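Local coordinates for virulent strain associated lipoprotein (Borreliella spielmanii A14S, PDB 6FZZ) that probably serves at the spirochaete outer surface as a PFam54-family lipoprotein, whose relative BBE31 binds glutathione and plays an important role in colonizing the mammalian host, at residues K15-L19 with L133-I138; A29-R33 with D120-I124; L147-L151 with L204-I208. All coordinates share one frame; numbering follows the deposited sequence.

The three contacts tie together four helices of this all-helical chain. Contacts 1 and 2 both use helix 15-41: contact 1 fastens its start to the turn that precedes helix 138-170, and contact 2 crosses it with helix 105-126, the two centres lying about 20 Å apart. Contact 3, between helices 138-170 and 180-209, has its centre about 17 Å from that of contact 1 and about 13 Å from that of contact 2. Contacts 2 and 3 touch through Thr122, whose OG1 lies 3.5 Å from Leu151 CD2. Phe148 continues the core toward Ala29 and Ile123. A bound tetraethylene glycol, probably from the crystallisation liquor, comes about 3 Å from the Asp120 side chain in contact 2.

Contact 1: K15-L19 with L133-I138; sequences KNKLL and LNKLKI
Lys15 and Ile138 come together at one end of this contact, with CA atoms 5.6 Å apart, and Leu19 faces Leu133 at the other. Residues 15-19 form the first turn of helix 15-41, while 133-138 runs from a 3-10 turn through a short irregular link to the N-cap Lys137 and Ile138, the first residue of helix 138-170. Lys15 NZ makes both hydrogen bonds between the segments. CG lies anti to the backbone N (chi1 -165°) and the chain runs out straight until chi4, where a bend turns the ammonium in toward the link. There Lys15 NZ donates to Leu136 O at 3.0 Å, approaching almost head-on to the carbonyl (C=O...N 167°), and makes a weak bond to Asn134 O at 2.9 Å. Nearer the backbone, Lys15 CB rests 3.8 Å from Ile138 CG1, and Leu18 CD1 meets Ile138 CG2 at 4.0 Å, the two side chains crossing almost perpendicularly. Leu19 and Leu133 lie alongside each other, pointing opposite ways, and Leu19 CD2 is pressed to 3.4 Å from Leu133 CB, closer than usual for two carbons. Behind this layer Leu133 and Leu136 reach Leu144 and Leu141 of helix 138-170. One lysine thus spans two backbone carbonyls, and its positive charge probably offsets their partial negative charge while the leucines and isoleucine add a partly exposed apolar patch.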
# COMPACT_ATOMS: atom_id res chain seq x y z
N LYS A 15 -15.60 -18.07 -20.24
CA LYS A 15 -15.84 -16.64 -20.23
C LYS A 15 -16.72 -16.25 -19.00
O LYS A 15 -16.46 -15.27 -18.29
CB LYS A 15 -16.49 -16.17 -21.53
CG LYS A 15 -16.43 -14.67 -21.74
CD LYS A 15 -17.16 -14.22 -22.99
CE LYS A 15 -16.60 -12.91 -23.57
NZ LYS A 15 -17.30 -11.67 -23.13
N ASN A 16 -17.74 -17.06 -18.74
CA ASN A 16 -18.74 -16.76 -17.71
C ASN A 16 -18.05 -16.77 -16.36
O ASN A 16 -18.16 -15.81 -15.59
CB ASN A 16 -19.91 -17.73 -17.79
CG ASN A 16 -20.74 -17.53 -19.05
OD1 ASN A 16 -20.80 -16.45 -19.61
ND2 ASN A 16 -21.46 -18.55 -19.44
N LYS A 17 -17.25 -17.79 -16.12
CA LYS A 17 -16.54 -17.87 -14.88
C LYS A 17 -15.52 -16.72 -14.67
O LYS A 17 -15.38 -16.20 -13.57
CB LYS A 17 -15.83 -19.24 -14.72
CG LYS A 17 -15.22 -19.30 -13.33
CD LYS A 17 -14.93 -20.67 -12.77
CE LYS A 17 -14.67 -20.56 -11.27
NZ LYS A 17 -13.34 -19.97 -10.99
N LEU A 18 -14.79 -16.35 -15.73
CA LEU A 18 -13.86 -15.23 -15.65
C LEU A 18 -14.55 -13.92 -15.33
O LEU A 18 -14.02 -13.06 -14.55
CB LEU A 18 -13.11 -15.14 -17.01
CG LEU A 18 -11.98 -16.16 -17.20
CD1 LEU A 18 -11.47 -16.12 -18.64
CD2 LEU A 18 -10.84 -15.84 -16.25
N LEU A 19 -15.68 -13.70 -15.98
CA LEU A 19 -16.44 -12.47 -15.75
C LEU A 19 -16.78 -12.44 -14.26
O LEU A 19 -16.58 -11.41 -13.60
CB LEU A 19 -17.68 -12.35 -16.63
CG LEU A 19 -17.45 -11.98 -18.10
CD1 LEU A 19 -18.68 -12.24 -18.96
CD2 LEU A 19 -17.03 -10.52 -18.23
N LEU A 133 -17.40 -5.58 -18.66
CA LEU A 133 -16.35 -6.54 -18.93
C LEU A 133 -16.73 -7.45 -20.01
O LEU A 133 -15.83 -8.01 -20.65
CB LEU A 133 -15.92 -7.34 -17.69
CG LEU A 133 -15.22 -6.50 -16.59
CD1 LEU A 133 -15.25 -7.12 -15.19
CD2 LEU A 133 -13.78 -6.21 -17.03
N ASN A 134 -18.04 -7.60 -20.29
CA ASN A 134 -18.43 -8.57 -21.34
C ASN A 134 -17.98 -8.11 -22.75
O ASN A 134 -17.90 -8.92 -23.67
CB ASN A 134 -19.95 -8.90 -21.30
CG ASN A 134 -20.85 -7.69 -21.53
OD1 ASN A 134 -20.50 -6.72 -22.24
ND2 ASN A 134 -22.01 -7.72 -20.93
N LYS A 135 -17.65 -6.83 -22.93
CA LYS A 135 -17.06 -6.43 -24.25
C LYS A 135 -15.68 -7.03 -24.52
O LYS A 135 -15.22 -7.02 -25.67
CB LYS A 135 -17.04 -4.90 -24.40
CG LYS A 135 -18.42 -4.29 -24.27
CD LYS A 135 -18.27 -2.79 -24.15
CE LYS A 135 -19.59 -2.06 -24.35
NZ LYS A 135 -19.36 -0.60 -24.49
N LEU A 136 -15.02 -7.59 -23.50
CA LEU A 136 -13.70 -8.17 -23.71
C LEU A 136 -13.81 -9.60 -24.19
O LEU A 136 -14.71 -10.35 -23.80
CB LEU A 136 -12.78 -8.07 -22.46
CG LEU A 136 -12.54 -6.67 -21.87
CD1 LEU A 136 -11.85 -6.80 -20.51
CD2 LEU A 136 -11.69 -5.82 -22.83
N LYS A 137 -12.82 -10.01 -24.97
CA LYS A 137 -12.68 -11.42 -25.31
C LYS A 137 -12.01 -12.17 -24.17
O LYS A 137 -11.42 -11.55 -23.26
CB LYS A 137 -11.90 -11.55 -26.65
CG LYS A 137 -11.68 -12.98 -27.13
CD LYS A 137 -10.25 -13.43 -26.86
CE LYS A 137 -10.07 -14.92 -27.05
NZ LYS A 137 -8.75 -15.10 -27.72
N ILE A 138 -12.13 -13.51 -24.22
CA ILE A 138 -11.67 -14.44 -23.18
C ILE A 138 -10.20 -14.22 -22.77
O ILE A 138 -9.89 -14.17 -21.59
CB ILE A 138 -11.88 -15.92 -23.58
CG1 ILE A 138 -13.38 -16.25 -23.66
CG2 ILE A 138 -11.23 -16.89 -22.58
CD1 ILE A 138 -13.65 -17.74 -23.92

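Contact 2: A29-R33 with D120-I124; sequences ANTDR and DYTII
Arg33 grips Asp120 where helices 15-41 and 105-126 cross in the helical bundle of this PFam54 protein, the axes of the two short segments approaching to 10.1 Å and crossing at -121°. The guanidinium offers two nitrogens to the carboxylate, with the two planes turned 33° from each other. Arg33 NH2 donates to Asp120 OD2 at 2.9 Å, using the syn lone pair of that oxygen, although OD2 is tilted 22° from the guanidinium plane. The second bond, from Arg33 NE to Asp120 OD1, is modelled at 2.4 Å, a length short enough to be doubtful, so the pairing is more secure than the number. Arg33 gets there by running extended from CG to NE, with CG anti to the backbone N. Ile124 CG2 stands opposite its own carbonyl carbon across the CA-CB bond, which brings it over the centre of one guanidinium face, 3.6 Å from Arg33 CZ. Beside the salt bridge the contact is mostly apolar packing: Ile123 CD1 packs 3.6 Å from Ala29 CB, and Ile123 CG2 lies 4.0 Å from Asn30 N.

Further out, Lys78 of helix 71-83 forms only a long, weak ion pair with Asp120 OD1. A second carboxylate, from Glu37, holds a different part of the same guanidinium and should limit its rotation: Glu37 OE2 makes a salt bridge to Arg33 NH1.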
# COMPACT_ATOMS: atom_id res chain seq x y z
N ALA A 29 -12.19 -5.59 -3.81
CA ALA A 29 -11.12 -4.57 -3.67
C ALA A 29 -11.70 -3.17 -3.37
O ALA A 29 -11.13 -2.39 -2.55
CB ALA A 29 -10.29 -4.51 -4.95
N ASN A 30 -12.79 -2.90 -4.05
CA ASN A 30 -13.54 -1.65 -3.83
C ASN A 30 -14.09 -1.52 -2.41
O ASN A 30 -13.96 -0.45 -1.74
CB ASN A 30 -14.61 -1.42 -4.88
CG ASN A 30 -15.18 0.00 -4.81
OD1 ASN A 30 -14.46 0.94 -5.05
ND2 ASN A 30 -16.42 0.14 -4.38
N THR A 31 -14.60 -2.62 -1.86
CA THR A 31 -14.97 -2.63 -0.43
C THR A 31 -13.82 -2.34 0.52
O THR A 31 -13.96 -1.53 1.46
CB THR A 31 -15.63 -3.98 -0.01
OG1 THR A 31 -16.82 -4.04 -0.71
CG2 THR A 31 -15.94 -4.03 1.47
N ASP A 32 -12.68 -3.00 0.30
CA ASP A 32 -11.49 -2.66 1.08
C ASP A 32 -11.14 -1.19 0.96
O ASP A 32 -10.91 -0.56 1.98
CB ASP A 32 -10.26 -3.49 0.71
CG ASP A 32 -10.43 -4.96 1.08
OD1 ASP A 32 -11.26 -5.26 1.97
OD2 ASP A 32 -9.75 -5.81 0.49
N ARG A 33 -11.13 -0.62 -0.26
CA ARG A 33 -10.82 0.80 -0.40
C ARG A 33 -11.71 1.65 0.49
O ARG A 33 -11.25 2.65 1.06
CB ARG A 33 -10.97 1.29 -1.85
CG ARG A 33 -10.62 2.75 -1.92
CD ARG A 33 -10.69 3.33 -3.31
NE ARG A 33 -9.87 4.55 -3.51
CZ ARG A 33 -10.32 5.76 -3.87
NH1 ARG A 33 -11.63 6.02 -3.98
NH2 ARG A 33 -9.44 6.75 -4.16
N ASP A 120 -4.77 1.43 -5.76
CA ASP A 120 -5.96 2.32 -5.61
C ASP A 120 -6.43 2.86 -6.96
O ASP A 120 -7.62 2.83 -7.28
CB ASP A 120 -5.59 3.48 -4.72
CG ASP A 120 -6.83 4.28 -4.28
OD1 ASP A 120 -7.64 3.74 -3.51
OD2 ASP A 120 -7.03 5.34 -4.81
N TYR A 121 -5.48 3.35 -7.76
CA TYR A 121 -5.76 3.88 -9.08
C TYR A 121 -6.34 2.83 -9.99
O TYR A 121 -7.28 3.08 -10.73
CB TYR A 121 -4.50 4.50 -9.72
CG TYR A 121 -4.77 5.27 -10.98
CD1 TYR A 121 -5.10 6.60 -10.94
CD2 TYR A 121 -4.70 4.65 -12.21
CE1 TYR A 121 -5.35 7.34 -12.11
CE2 TYR A 121 -4.98 5.33 -13.40
CZ TYR A 121 -5.28 6.70 -13.36
OH TYR A 121 -5.52 7.41 -14.57
N THR A 122 -5.77 1.63 -9.94
CA THR A 122 -6.29 0.57 -10.73
C THR A 122 -7.74 0.22 -10.30
O THR A 122 -8.57 -0.03 -11.16
CB THR A 122 -5.37 -0.68 -10.67
OG1 THR A 122 -4.04 -0.29 -11.08
CG2 THR A 122 -5.86 -1.76 -11.61
N ILE A 123 -8.03 0.22 -8.99
CA ILE A 123 -9.36 -0.13 -8.54
C ILE A 123 -10.39 0.92 -9.01
O ILE A 123 -11.40 0.53 -9.62
CB ILE A 123 -9.44 -0.35 -7.03
CG1 ILE A 123 -8.59 -1.54 -6.66
CG2 ILE A 123 -10.89 -0.57 -6.65
CD1 ILE A 123 -8.24 -1.60 -5.17
N ILE A 124 -10.07 2.22 -8.86
CA ILE A 124 -11.01 3.26 -9.34
C ILE A 124 -11.16 3.28 -10.85
O ILE A 124 -12.20 3.67 -11.36
CB ILE A 124 -10.71 4.65 -8.78
CG1 ILE A 124 -9.39 5.20 -9.26
CG2 ILE A 124 -10.66 4.60 -7.25
CD1 ILE A 124 -8.99 6.42 -8.47

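Contact 3: L147-L151 with L204-I208; sequences LFEKL and LKSDI
Leu147, Leu204 and Ile208 interlock in the tight part of this contact, where segments 147-151 and 204-208, whose axes approach to 9.5 Å, run close to antiparallel, at 155° to each other. Leu147 CB lies 3.6 Å from Ile208 CG1, the two side chains overlapping flank to flank with their ends directed oppositely. Leu204 reaches right to the opposing backbone, its CD1 3.5 Å from Leu151 N. Ile208 CD1 does much the same against the Phe148 backbone, touching Phe148 N at 3.7 Å, and it also meets the ring at its edge, 4.1 Å from Phe148 CD1. Leu151 fills in behind, with CD1 4.2 Å from Leu204 CB, and also packs on Ile119 of helix 105-126.

Toward solvent, at exposed Lys150, the contact is looser and more polar. Lys150 bends at chi3 (-79°), which lays its CE 4.0 Å from Leu204 CD2. Lys150 NZ stays 6.3 Å from Asp207 OD2, too far for a salt bridge; that carboxylate pairs instead with Lys203, while Asp207 CB packs on Leu147 CD1. No hydrogen bond joins the segments. A coiled coil is predicted over most of 204-208, and the apolar seam with charged residues at its border is near-antiparallel helix packing within an alpha-helical bundle.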
# COMPACT_ATOMS: atom_id res chain seq x y z
N LEU A 147 -3.31 -10.21 -14.24
CA LEU A 147 -2.60 -8.94 -13.92
C LEU A 147 -3.10 -8.36 -12.58
O LEU A 147 -2.34 -7.99 -11.69
CB LEU A 147 -2.75 -7.94 -15.03
CG LEU A 147 -2.01 -8.27 -16.35
CD1 LEU A 147 -2.46 -7.32 -17.42
CD2 LEU A 147 -0.52 -8.13 -16.22
N PHE A 148 -4.41 -8.38 -12.39
CA PHE A 148 -5.01 -7.80 -11.19
C PHE A 148 -4.66 -8.57 -9.95
O PHE A 148 -4.33 -8.01 -8.87
CB PHE A 148 -6.53 -7.70 -11.35
CG PHE A 148 -7.17 -6.82 -10.34
CD1 PHE A 148 -6.69 -5.52 -10.14
CD2 PHE A 148 -8.22 -7.26 -9.58
CE1 PHE A 148 -7.27 -4.68 -9.21
CE2 PHE A 148 -8.83 -6.42 -8.69
CZ PHE A 148 -8.34 -5.14 -8.47
N GLU A 149 -4.69 -9.89 -10.07
CA GLU A 149 -4.25 -10.76 -9.01
C GLU A 149 -2.81 -10.58 -8.65
O GLU A 149 -2.46 -10.54 -7.45
CB GLU A 149 -4.53 -12.25 -9.32
CG GLU A 149 -5.97 -12.56 -9.34
CD GLU A 149 -6.24 -14.06 -9.57
OE1 GLU A 149 -5.35 -14.78 -10.00
OE2 GLU A 149 -7.37 -14.52 -9.38
N LYS A 150 -1.98 -10.52 -9.67
CA LYS A 150 -0.56 -10.23 -9.45
C LYS A 150 -0.40 -8.86 -8.76
O LYS A 150 0.38 -8.73 -7.77
CB LYS A 150 0.22 -10.24 -10.76
CG LYS A 150 0.46 -11.65 -11.31
CD LYS A 150 1.53 -11.66 -12.40
CE LYS A 150 0.98 -11.21 -13.74
NZ LYS A 150 1.96 -11.21 -14.89
N LEU A 151 -1.14 -7.84 -9.24
CA LEU A 151 -1.08 -6.49 -8.59
C LEU A 151 -1.45 -6.55 -7.11
O LEU A 151 -0.69 -6.05 -6.26
CB LEU A 151 -1.99 -5.49 -9.33
CG LEU A 151 -2.07 -4.06 -8.81
CD1 LEU A 151 -0.67 -3.45 -8.84
CD2 LEU A 151 -3.03 -3.31 -9.72
N LEU A 204 2.35 -3.58 -13.81
CA LEU A 204 1.04 -4.28 -13.75
C LEU A 204 -0.09 -3.31 -13.92
O LEU A 204 -1.04 -3.57 -14.68
CB LEU A 204 0.87 -5.01 -12.39
CG LEU A 204 1.88 -6.14 -12.16
CD1 LEU A 204 1.80 -6.64 -10.76
CD2 LEU A 204 1.72 -7.27 -13.18
N LYS A 205 -0.03 -2.21 -13.17
CA LYS A 205 -0.98 -1.11 -13.42
C LYS A 205 -1.00 -0.67 -14.90
O LYS A 205 -2.10 -0.60 -15.55
CB LYS A 205 -0.68 0.09 -12.51
CG LYS A 205 -1.47 1.38 -12.82
CD LYS A 205 -1.00 2.67 -12.14
CE LYS A 205 0.32 3.19 -12.70
NZ LYS A 205 0.89 4.30 -11.96
N SER A 206 0.17 -0.32 -15.45
CA SER A 206 0.22 0.16 -16.85
C SER A 206 -0.32 -0.96 -17.79
O SER A 206 -1.09 -0.71 -18.72
CB SER A 206 1.68 0.54 -17.25
OG SER A 206 2.08 1.57 -16.34
N ASP A 207 -0.03 -2.20 -17.51
CA ASP A 207 -0.57 -3.22 -18.39
C ASP A 207 -2.12 -3.28 -18.29
O ASP A 207 -2.79 -3.46 -19.30
CB ASP A 207 -0.02 -4.56 -18.07
CG ASP A 207 1.44 -4.74 -18.51
OD1 ASP A 207 1.98 -3.98 -19.33
OD2 ASP A 207 2.03 -5.71 -18.02
N ILE A 208 -2.67 -3.16 -17.08
CA ILE A 208 -4.14 -3.12 -16.91
C ILE A 208 -4.76 -1.93 -17.57
O ILE A 208 -5.77 -2.09 -18.33
CB ILE A 208 -4.56 -3.22 -15.45
CG1 ILE A 208 -4.21 -4.63 -14.97
CG2 ILE A 208 -6.05 -2.89 -15.34
CD1 ILE A 208 -4.34 -4.82 -13.46